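Local atomic coordinates of restriction endonuclease S subunits (PDB entry 3OKG), a protein that probably binds DNA as the specificity subunit of a type I restriction-modification system, in which M and S polypeptides together make up the methyltransferase. Residues Pro218-Asp223 and Trp228-Leu233; Leu328-Tyr333 and Val358-Pro363; Gly234-Ile239 and Asp320-Phe325. One frame throughout, in Å; residues are numbered along the deposited sequence.

Contact 1: residues Pro218-Asp223 and Trp228-Leu233; sequences PHPGAD and WRWVRL
Trp-230 lays its indole against the loop Pro-218 to Ala-222, and nearly all of this contact is made by that one ring. Its NE1 donates a hydrogen bond to Ala-222 O at 2.9 Å; the N-H points almost straight at the oxygen (177°), which lies in the indole plane. One face of the ring is covered mainly by backbone atoms. Pro-220 CA sits over the six-membered ring in a CH-pi contact, 3.5 Å from its centroid, and Gly-221 N lies over the same face nearer the pyrrole part. At the far edge Pro-218 O comes within 3.1 Å of Trp-230 CH2. A type II beta turn from His-219 to Ala-222 presents the Pro-220, Gly-221 and Ala-222 groups; Pro-218 O comes from the residue just before it. Gly-221 has phi 96°, where a CB would jam against the preceding carbonyl oxygen. Trp-230 projects from strand 229-232 with CG beside the backbone N and anti to the carbonyl carbon (chi1 -80°), which sends the indole toward the loop; its side chain also touches Leu-224 and Pro-361. The arrangement is a type II turn with glycine at its third position, joining the loop after helix 174-216 to the two-stranded antiparallel sheet.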
loop_
_atom_site.group_PDB
_atom_site.type_symbol
_atom_site.label_atom_id
_atom_site.label_comp_id
_atom_site.label_asym_id
_atom_site.label_seq_id
_atom_site.Cartn_x
_atom_site.Cartn_y
_atom_site.Cartn_z
ATOM N N PRO A 218 28.284 19.799 -5.395
ATOM C CA PRO A 218 28.436 20.430 -6.714
ATOM C C PRO A 218 29.526 19.611 -7.437
ATOM O O PRO A 218 30.159 18.760 -6.831
ATOM C CB PRO A 218 28.951 21.843 -6.443
ATOM C CG PRO A 218 29.045 22.016 -4.978
ATOM C CD PRO A 218 28.726 20.726 -4.295
ATOM N N HIS A 219 29.735 19.863 -8.724
ATOM C CA HIS A 219 30.750 19.131 -9.483
ATOM C C HIS A 219 32.127 19.563 -9.001
ATOM O O HIS A 219 32.305 20.705 -8.574
ATOM C CB HIS A 219 30.587 19.415 -10.975
ATOM C CG HIS A 219 31.588 18.718 -11.837
ATOM N ND1 HIS A 219 31.436 17.408 -12.241
ATOM C CD2 HIS A 219 32.752 19.150 -12.383
ATOM C CE1 HIS A 219 32.466 17.061 -12.994
ATOM N NE2 HIS A 219 33.277 18.101 -13.097
ATOM N N PRO A 220 33.102 18.630 -8.989
ATOM C CA PRO A 220 34.435 19.023 -8.505
ATOM C C PRO A 220 34.938 20.293 -9.189
ATOM O O PRO A 220 34.828 20.408 -10.404
ATOM C CB PRO A 220 35.311 17.823 -8.898
ATOM C CG PRO A 220 34.358 16.644 -8.873
ATOM C CD PRO A 220 33.020 17.196 -9.327
ATOM N N GLY A 221 35.500 21.212 -8.419
ATOM C CA GLY A 221 35.997 22.458 -8.978
ATOM C C GLY A 221 34.998 23.595 -8.857
ATOM O O GLY A 221 35.384 24.776 -8.839
ATOM N N ALA A 222 33.716 23.250 -8.737
ATOM C CA ALA A 222 32.688 24.269 -8.524
ATOM C C ALA A 222 32.981 25.051 -7.249
ATOM O O ALA A 222 33.701 24.567 -6.369
ATOM C CB ALA A 222 31.317 23.645 -8.466
ATOM N N ASP A 223 32.428 26.264 -7.169
ATOM C CA ASP A 223 32.605 27.141 -6.022
ATOM C C ASP A 223 32.181 26.450 -4.746
ATOM O O ASP A 223 31.129 25.836 -4.711
ATOM C CB ASP A 223 31.720 28.393 -6.175
ATOM C CG ASP A 223 32.144 29.269 -7.329
ATOM O OD1 ASP A 223 32.859 28.770 -8.227
ATOM O OD2 ASP A 223 31.758 30.461 -7.341
ATOM N N TRP A 228 35.759 25.529 3.023
ATOM C CA TRP A 228 35.526 24.176 2.547
ATOM C C TRP A 228 36.704 23.906 1.639
ATOM O O TRP A 228 37.299 24.842 1.107
ATOM C CB TRP A 228 34.263 24.116 1.683
ATOM C CG TRP A 228 32.923 24.224 2.391
ATOM C CD1 TRP A 228 32.604 25.009 3.467
ATOM C CD2 TRP A 228 31.708 23.544 2.012
ATOM N NE1 TRP A 228 31.267 24.836 3.794
ATOM C CE2 TRP A 228 30.697 23.963 2.902
ATOM C CE3 TRP A 228 31.384 22.631 0.996
ATOM C CZ2 TRP A 228 29.376 23.473 2.825
ATOM C CZ3 TRP A 228 30.067 22.157 0.912
ATOM C CH2 TRP A 228 29.087 22.585 1.820
ATOM N N ARG A 229 37.039 22.641 1.433
ATOM C CA ARG A 229 38.052 22.291 0.449
ATOM C C ARG A 229 37.595 21.120 -0.382
ATOM O O ARG A 229 36.942 20.194 0.135
ATOM C CB ARG A 229 39.371 21.905 1.132
ATOM C CG ARG A 229 40.152 23.051 1.751
ATOM C CD ARG A 229 41.350 22.533 2.548
ATOM N NE ARG A 229 40.910 21.576 3.558
ATOM C CZ ARG A 229 41.340 20.323 3.645
ATOM N NH1 ARG A 229 42.254 19.873 2.791
ATOM N NH2 ARG A 229 40.869 19.525 4.600
ATOM N N TRP A 230 37.944 21.148 -1.663
ATOM C CA TRP A 230 37.862 19.958 -2.485
ATOM C C TRP A 230 38.999 18.987 -2.145
ATOM O O TRP A 230 40.165 19.317 -2.329
ATOM C CB TRP A 230 37.951 20.334 -3.948
ATOM C CG TRP A 230 36.671 20.838 -4.500
ATOM C CD1 TRP A 230 36.379 22.126 -4.882
ATOM C CD2 TRP A 230 35.486 20.071 -4.720
ATOM N NE1 TRP A 230 35.088 22.191 -5.354
ATOM C CE2 TRP A 230 34.512 20.948 -5.253
ATOM C CE3 TRP A 230 35.151 18.726 -4.528
ATOM C CZ2 TRP A 230 33.220 20.522 -5.582
ATOM C CZ3 TRP A 230 33.872 18.296 -4.862
ATOM C CH2 TRP A 230 32.919 19.199 -5.384
ATOM N N VAL A 231 38.670 17.794 -1.652
ATOM C CA VAL A 231 39.693 16.779 -1.350
ATOM C C VAL A 231 39.417 15.487 -2.094
ATOM O O VAL A 231 38.292 15.232 -2.524
ATOM C CB VAL A 231 39.788 16.481 0.157
ATOM C CG1 VAL A 231 40.081 17.757 0.943
ATOM C CG2 VAL A 231 38.486 15.837 0.659
ATOM N N ARG A 232 40.443 14.652 -2.222
ATOM C CA ARG A 232 40.275 13.313 -2.776
ATOM C C ARG A 232 39.929 12.358 -1.638
ATOM O O ARG A 232 40.566 12.391 -0.586
ATOM C CB ARG A 232 41.552 12.857 -3.482
ATOM C CG ARG A 232 41.927 13.700 -4.690
ATOM C CD ARG A 232 43.350 13.412 -5.144
ATOM N NE ARG A 232 44.306 13.521 -4.046
ATOM C CZ ARG A 232 44.901 14.654 -3.683
ATOM N NH1 ARG A 232 45.758 14.660 -2.672
ATOM N NH2 ARG A 232 44.638 15.780 -4.331
ATOM N N LEU A 233 38.919 11.517 -1.839
ATOM C CA LEU A 233 38.442 10.658 -0.755
ATOM C C LEU A 233 39.632 9.986 -0.058
ATOM O O LEU A 233 39.651 9.853 1.174
ATOM C CB LEU A 233 37.499 9.580 -1.307
ATOM C CG LEU A 233 36.763 8.734 -0.272
ATOM C CD1 LEU A 233 36.015 9.627 0.729
ATOM C CD2 LEU A 233 35.815 7.764 -0.971
#

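Contact 2: residues Leu328-Tyr333 and Val358-Pro363; sequences LYYLHY and VFIPLP
Tyr-330 reaches from helix 324-333 to strand 359-362 and supplies about half of the buried surface, with Ile-360 and Pro-361 as its main apolar partners. With CG anti to the backbone N (chi1 -170°), its ring leaves the helix toward the strand and lies over both residues. Ile-360 CG1 is 3.8 Å from the Tyr-330 ring centroid and Pro-361 CD 4.2 Å, two CH-pi contacts on one face. The isoleucine side chain runs past the tyrosine in the opposite direction, bringing Ile-360 CD1 within 3.6 Å of Tyr-330 CD2. At the ring edge Val-358 CG1 approaches Tyr-330 CE2 at 4.0 Å. Beyond the ring, Tyr-330 OH donates a short hydrogen bond to Phe-359 O, 2.5 Å away, with the donor tilted 18° from the carbonyl plane. A phenylalanine here would probably keep much of the apolar cover but leave Phe-359 O without this donor and the ring less firmly fixed against the strand. Phe-217 meets the Tyr-330 ring edge-to-face. The strand is itself paired with strand 229-232 through backbone bonds such as that between Ile-360 and Val-231, while on the helix Tyr-329 packs on helix 365-388 and Leu-328 and Leu-331 touch strand 300-302.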
loop_
_atom_site.group_PDB
_atom_site.type_symbol
_atom_site.label_atom_id
_atom_site.label_comp_id
_atom_site.label_asym_id
_atom_site.label_seq_id
_atom_site.Cartn_x
_atom_site.Cartn_y
_atom_site.Cartn_z
ATOM N N LEU A 328 28.326 9.139 3.488
ATOM C CA LEU A 328 27.200 8.312 3.074
ATOM C C LEU A 328 26.244 9.045 2.132
ATOM O O LEU A 328 25.832 8.500 1.103
ATOM C CB LEU A 328 26.428 7.819 4.305
ATOM C CG LEU A 328 25.522 6.618 4.046
ATOM C CD1 LEU A 328 26.348 5.489 3.479
ATOM C CD2 LEU A 328 24.817 6.158 5.341
ATOM N N TYR A 329 25.848 10.258 2.494
ATOM C CA TYR A 329 24.985 11.036 1.605
ATOM C C TYR A 329 25.631 11.264 0.245
ATOM O O TYR A 329 24.966 11.220 -0.790
ATOM C CB TYR A 329 24.648 12.384 2.214
ATOM C CG TYR A 329 23.414 12.338 3.080
ATOM C CD1 TYR A 329 23.493 12.611 4.440
ATOM C CD2 TYR A 329 22.174 12.002 2.537
ATOM C CE1 TYR A 329 22.363 12.567 5.251
ATOM C CE2 TYR A 329 21.035 11.944 3.340
ATOM C CZ TYR A 329 21.145 12.219 4.688
ATOM O OH TYR A 329 20.031 12.169 5.484
ATOM N N TYR A 330 26.935 11.524 0.252
ATOM C CA TYR A 330 27.639 11.816 -1.007
ATOM C C TYR A 330 27.645 10.588 -1.905
ATOM O O TYR A 330 27.312 10.675 -3.081
ATOM C CB TYR A 330 29.073 12.243 -0.716
ATOM C CG TYR A 330 29.803 12.801 -1.926
ATOM C CD1 TYR A 330 29.304 13.887 -2.617
ATOM C CD2 TYR A 330 31.010 12.241 -2.353
ATOM C CE1 TYR A 330 29.976 14.408 -3.721
ATOM C CE2 TYR A 330 31.684 12.751 -3.449
ATOM C CZ TYR A 330 31.175 13.827 -4.119
ATOM O OH TYR A 330 31.832 14.351 -5.205
ATOM N N LEU A 331 27.994 9.438 -1.334
ATOM C CA LEU A 331 28.031 8.187 -2.085
ATOM C C LEU A 331 26.663 7.811 -2.642
ATOM O O LEU A 331 26.560 7.288 -3.750
ATOM C CB LEU A 331 28.553 7.038 -1.218
ATOM C CG LEU A 331 30.010 7.105 -0.751
ATOM C CD1 LEU A 331 30.277 5.965 0.222
ATOM C CD2 LEU A 331 31.016 7.083 -1.909
ATOM N N HIS A 332 25.620 8.087 -1.875
ATOM C CA HIS A 332 24.257 7.813 -2.319
ATOM C C HIS A 332 23.921 8.713 -3.495
ATOM O O HIS A 332 23.476 8.227 -4.527
ATOM C CB HIS A 332 23.251 7.989 -1.175
ATOM C CG HIS A 332 21.891 7.435 -1.475
ATOM N ND1 HIS A 332 20.759 8.222 -1.536
ATOM C CD2 HIS A 332 21.482 6.170 -1.744
ATOM C CE1 HIS A 332 19.713 7.466 -1.820
ATOM N NE2 HIS A 332 20.124 6.217 -1.951
ATOM N N TYR A 333 24.154 10.017 -3.338
ATOM C CA TYR A 333 23.979 10.983 -4.416
ATOM C C TYR A 333 24.753 10.608 -5.684
ATOM O O TYR A 333 24.290 10.860 -6.787
ATOM C CB TYR A 333 24.377 12.381 -3.935
ATOM C CG TYR A 333 24.486 13.436 -5.010
ATOM C CD1 TYR A 333 23.367 13.862 -5.720
ATOM C CD2 TYR A 333 25.708 14.035 -5.290
ATOM C CE1 TYR A 333 23.472 14.848 -6.697
ATOM C CE2 TYR A 333 25.826 15.009 -6.257
ATOM C CZ TYR A 333 24.716 15.415 -6.961
ATOM O OH TYR A 333 24.870 16.395 -7.926
ATOM N N VAL A 358 38.123 9.792 -6.098
ATOM C CA VAL A 358 36.836 10.497 -6.059
ATOM C C VAL A 358 36.995 11.823 -5.338
ATOM O O VAL A 358 37.401 11.838 -4.178
ATOM C CB VAL A 358 35.796 9.643 -5.292
ATOM C CG1 VAL A 358 34.506 10.421 -5.079
ATOM C CG2 VAL A 358 35.539 8.334 -6.042
ATOM N N PHE A 359 36.686 12.946 -5.994
ATOM C CA PHE A 359 36.663 14.218 -5.265
ATOM C C PHE A 359 35.382 14.382 -4.435
ATOM O O PHE A 359 34.317 14.011 -4.893
ATOM C CB PHE A 359 36.802 15.409 -6.219
ATOM C CG PHE A 359 38.225 15.836 -6.421
ATOM C CD1 PHE A 359 38.870 16.613 -5.456
ATOM C CD2 PHE A 359 38.927 15.415 -7.536
ATOM C CE1 PHE A 359 40.201 16.994 -5.619
ATOM C CE2 PHE A 359 40.250 15.787 -7.712
ATOM C CZ PHE A 359 40.887 16.579 -6.745
ATOM N N ILE A 360 35.506 14.957 -3.239
ATOM C CA ILE A 360 34.355 15.236 -2.380
ATOM C C ILE A 360 34.536 16.618 -1.772
ATOM O O ILE A 360 35.650 16.977 -1.372
ATOM C CB ILE A 360 34.220 14.136 -1.258
ATOM C CG1 ILE A 360 32.979 14.361 -0.363
ATOM C CG2 ILE A 360 35.505 14.050 -0.388
ATOM C CD1 ILE A 360 32.775 13.199 0.674
ATOM N N PRO A 361 33.449 17.415 -1.697
ATOM C CA PRO A 361 33.631 18.725 -1.077
ATOM C C PRO A 361 33.651 18.518 0.428
ATOM O O PRO A 361 32.882 17.736 0.981
ATOM C CB PRO A 361 32.359 19.502 -1.473
ATOM C CG PRO A 361 31.387 18.464 -2.081
ATOM C CD PRO A 361 32.036 17.101 -1.970
ATOM N N LEU A 362 34.527 19.219 1.106
ATOM C CA LEU A 362 34.747 18.947 2.499
ATOM C C LEU A 362 34.641 20.196 3.339
ATOM O O LEU A 362 35.615 20.964 3.430
ATOM C CB LEU A 362 36.125 18.266 2.708
ATOM C CG LEU A 362 36.331 17.705 4.123
ATOM C CD1 LEU A 362 35.590 16.342 4.287
ATOM C CD2 LEU A 362 37.818 17.552 4.448
ATOM N N PRO A 363 33.459 20.405 3.961
ATOM C CA PRO A 363 33.265 21.476 4.933
ATOM C C PRO A 363 34.000 21.156 6.215
ATOM O O PRO A 363 34.396 20.005 6.422
ATOM C CB PRO A 363 31.744 21.428 5.231
ATOM C CG PRO A 363 31.140 20.558 4.145
ATOM C CD PRO A 363 32.243 19.584 3.807
#

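Contact 3: residues Gly234-Ile239 and Asp320-Phe325; sequences GEVCDI and DSLERF
Val-236 overlaps Ser-321 and Leu-322 with its two methyl branches, one for each residue. Val-236 CG1 faces the serine, with Ser-321 OG 3.4 Å away in a van der Waals contact between a methyl and a hydroxyl. Val-236 CG2 turns to the leucine and meets Leu-322 CD2 at 4.0 Å, the two side chains crossing at about a right angle. That leucine methyl does most of the work on its side: Leu-322 CD2 also rests 3.6 Å from Val-236 O and 4.3 Å from Cys-237 CB. The leucine's CG is anti to the backbone N (chi1 171°), which extends the branch across the chain at the point where the short, weakly bonded helix 233-236 gives way to strand 237-241. This strand is an outermost member of a four-stranded antiparallel sheet in the second of the protein's two DNA specificity domains; its neighbour is strand 313-318, and the segment Asp-320 to Phe-325 leads from that neighbour into helix 324-333. Two parts of the chain separated by 80 residues are thus brought together beside one end of the sheet. Backbone bonding between Val-236 and Arg-319 continues the pairing close by, and Asp-238 forms a salt bridge with Arg-319. Glu-323 occupies the N-cap position of helix 324-333, its carboxylate in a salt bridge with Arg-369, while Leu-362 packs against Val-236, Ser-321 and Leu-322 alike.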
loop_
_atom_site.group_PDB
_atom_site.type_symbol
_atom_site.label_atom_id
_atom_site.label_comp_id
_atom_site.label_asym_id
_atom_site.label_seq_id
_atom_site.Cartn_x
_atom_site.Cartn_y
_atom_site.Cartn_z
ATOM N N GLY A 234 40.611 9.547 -0.847
ATOM C CA GLY A 234 41.834 8.957 -0.294
ATOM C C GLY A 234 42.480 9.785 0.813
ATOM O O GLY A 234 43.081 9.243 1.736
ATOM N N GLU A 235 42.347 11.109 0.750
ATOM C CA GLU A 235 42.990 11.976 1.751
ATOM C C GLU A 235 42.330 11.961 3.111
ATOM O O GLU A 235 42.978 12.239 4.124
ATOM C CB GLU A 235 42.957 13.441 1.293
ATOM C CG GLU A 235 43.628 13.742 -0.019
ATOM C CD GLU A 235 43.632 15.226 -0.289
ATOM O OE1 GLU A 235 44.311 15.961 0.470
ATOM O OE2 GLU A 235 42.947 15.650 -1.246
ATOM N N VAL A 236 41.018 11.722 3.135
ATOM C CA VAL A 236 40.264 11.853 4.371
ATOM C C VAL A 236 39.542 10.532 4.751
ATOM O O VAL A 236 38.655 10.513 5.607
ATOM C CB VAL A 236 39.264 13.029 4.226
ATOM C CG1 VAL A 236 40.054 14.350 4.018
ATOM C CG2 VAL A 236 38.369 12.797 3.015
ATOM N N CYS A 237 39.956 9.435 4.127
ATOM C CA CYS A 237 39.273 8.155 4.288
ATOM C C CYS A 237 40.239 6.991 4.049
ATOM O O CYS A 237 40.983 6.983 3.058
ATOM C CB CYS A 237 38.091 8.084 3.308
ATOM S SG CYS A 237 36.839 6.846 3.718
ATOM N N ASP A 238 40.252 6.024 4.967
ATOM C CA ASP A 238 40.996 4.783 4.738
ATOM C C ASP A 238 40.138 3.889 3.860
ATOM O O ASP A 238 38.944 3.712 4.128
ATOM C CB ASP A 238 41.284 4.060 6.052
ATOM C CG ASP A 238 42.158 4.869 6.984
ATOM O OD1 ASP A 238 42.991 5.643 6.487
ATOM O OD2 ASP A 238 42.006 4.733 8.213
ATOM N N ILE A 239 40.736 3.342 2.806
ATOM C CA ILE A 239 40.009 2.481 1.885
ATOM C C ILE A 239 40.612 1.079 1.904
ATOM O O ILE A 239 41.816 0.907 1.738
ATOM C CB ILE A 239 40.039 3.039 0.465
ATOM C CG1 ILE A 239 39.446 4.459 0.446
ATOM C CG2 ILE A 239 39.269 2.151 -0.470
ATOM C CD1 ILE A 239 39.337 5.039 -0.936
ATOM N N ASP A 320 39.459 11.772 10.791
ATOM C CA ASP A 320 38.792 12.692 11.708
ATOM C C ASP A 320 38.117 13.874 11.003
ATOM O O ASP A 320 37.150 14.414 11.515
ATOM C CB ASP A 320 39.753 13.211 12.782
ATOM C CG ASP A 320 40.354 12.095 13.613
ATOM O OD1 ASP A 320 39.677 11.064 13.800
ATOM O OD2 ASP A 320 41.505 12.256 14.076
ATOM N N SER A 321 38.619 14.282 9.843
ATOM C CA SER A 321 38.051 15.474 9.199
ATOM C C SER A 321 36.794 15.184 8.378
ATOM O O SER A 321 36.272 16.084 7.734
ATOM C CB SER A 321 39.081 16.156 8.302
ATOM O OG SER A 321 39.369 15.343 7.177
ATOM N N LEU A 322 36.331 13.935 8.385
ATOM C CA LEU A 322 35.192 13.532 7.551
ATOM C C LEU A 322 34.141 12.795 8.387
ATOM O O LEU A 322 34.456 11.794 9.040
ATOM C CB LEU A 322 35.656 12.642 6.391
ATOM C CG LEU A 322 34.568 11.957 5.534
ATOM C CD1 LEU A 322 33.781 12.997 4.718
ATOM C CD2 LEU A 322 35.192 10.942 4.585
ATOM N N GLU A 323 32.909 13.316 8.377
ATOM C CA GLU A 323 31.769 12.700 9.048
ATOM C C GLU A 323 31.270 11.505 8.257
ATOM O O GLU A 323 31.128 11.569 7.031
ATOM C CB GLU A 323 30.627 13.712 9.190
ATOM C CG GLU A 323 30.826 14.729 10.296
ATOM C CD GLU A 323 30.728 14.101 11.682
ATOM O OE1 GLU A 323 30.133 13.011 11.803
ATOM O OE2 GLU A 323 31.242 14.696 12.651
ATOM N N ARG A 324 30.998 10.412 8.960
ATOM C CA ARG A 324 30.494 9.203 8.337
ATOM C C ARG A 324 29.291 9.506 7.461
ATOM O O ARG A 324 29.180 9.066 6.309
ATOM C CB ARG A 324 30.042 8.236 9.445
ATOM C CG ARG A 324 29.265 7.069 8.921
ATOM C CD ARG A 324 29.400 5.883 9.848
ATOM N NE ARG A 324 28.372 5.820 10.875
ATOM C CZ ARG A 324 28.482 6.380 12.069
ATOM N NH1 ARG A 324 29.577 7.067 12.377
ATOM N NH2 ARG A 324 27.493 6.248 12.953
ATOM N N PHE A 325 28.358 10.248 8.031
ATOM C CA PHE A 325 27.111 10.502 7.318
ATOM C C PHE A 325 27.217 11.503 6.172
ATOM O O PHE A 325 26.403 11.465 5.241
ATOM C CB PHE A 325 26.005 10.835 8.309
ATOM C CG PHE A 325 25.601 9.633 9.133
ATOM C CD1 PHE A 325 25.142 8.489 8.500
ATOM C CD2 PHE A 325 25.716 9.635 10.511
ATOM C CE1 PHE A 325 24.775 7.353 9.241
ATOM C CE2 PHE A 325 25.357 8.516 11.255
ATOM C CZ PHE A 325 24.894 7.371 10.611
#

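Overall arrangement
The three contacts differ in depth and, less regularly, in chemistry. Contact 1 lies at the surface and relies on backbone groups around an indole, whereas contacts 2 and 3 are buried: the former combines apolar cover with one phenol bond, the latter is purely van der Waals across its segments. Contacts 1 and 2, with centres about 9 Å apart, share the two-stranded sheet, where backbone pairing of Arg-229 with Leu-362 ties one strand to the other. Contacts 2 and 3 both use helix 324-333, contact 3 through the residues leading into it. Ile-360 joins them by packing its CD1 near Leu-322 CD1, and Val-231 touches Val-236, linking contact 1 to contact 3.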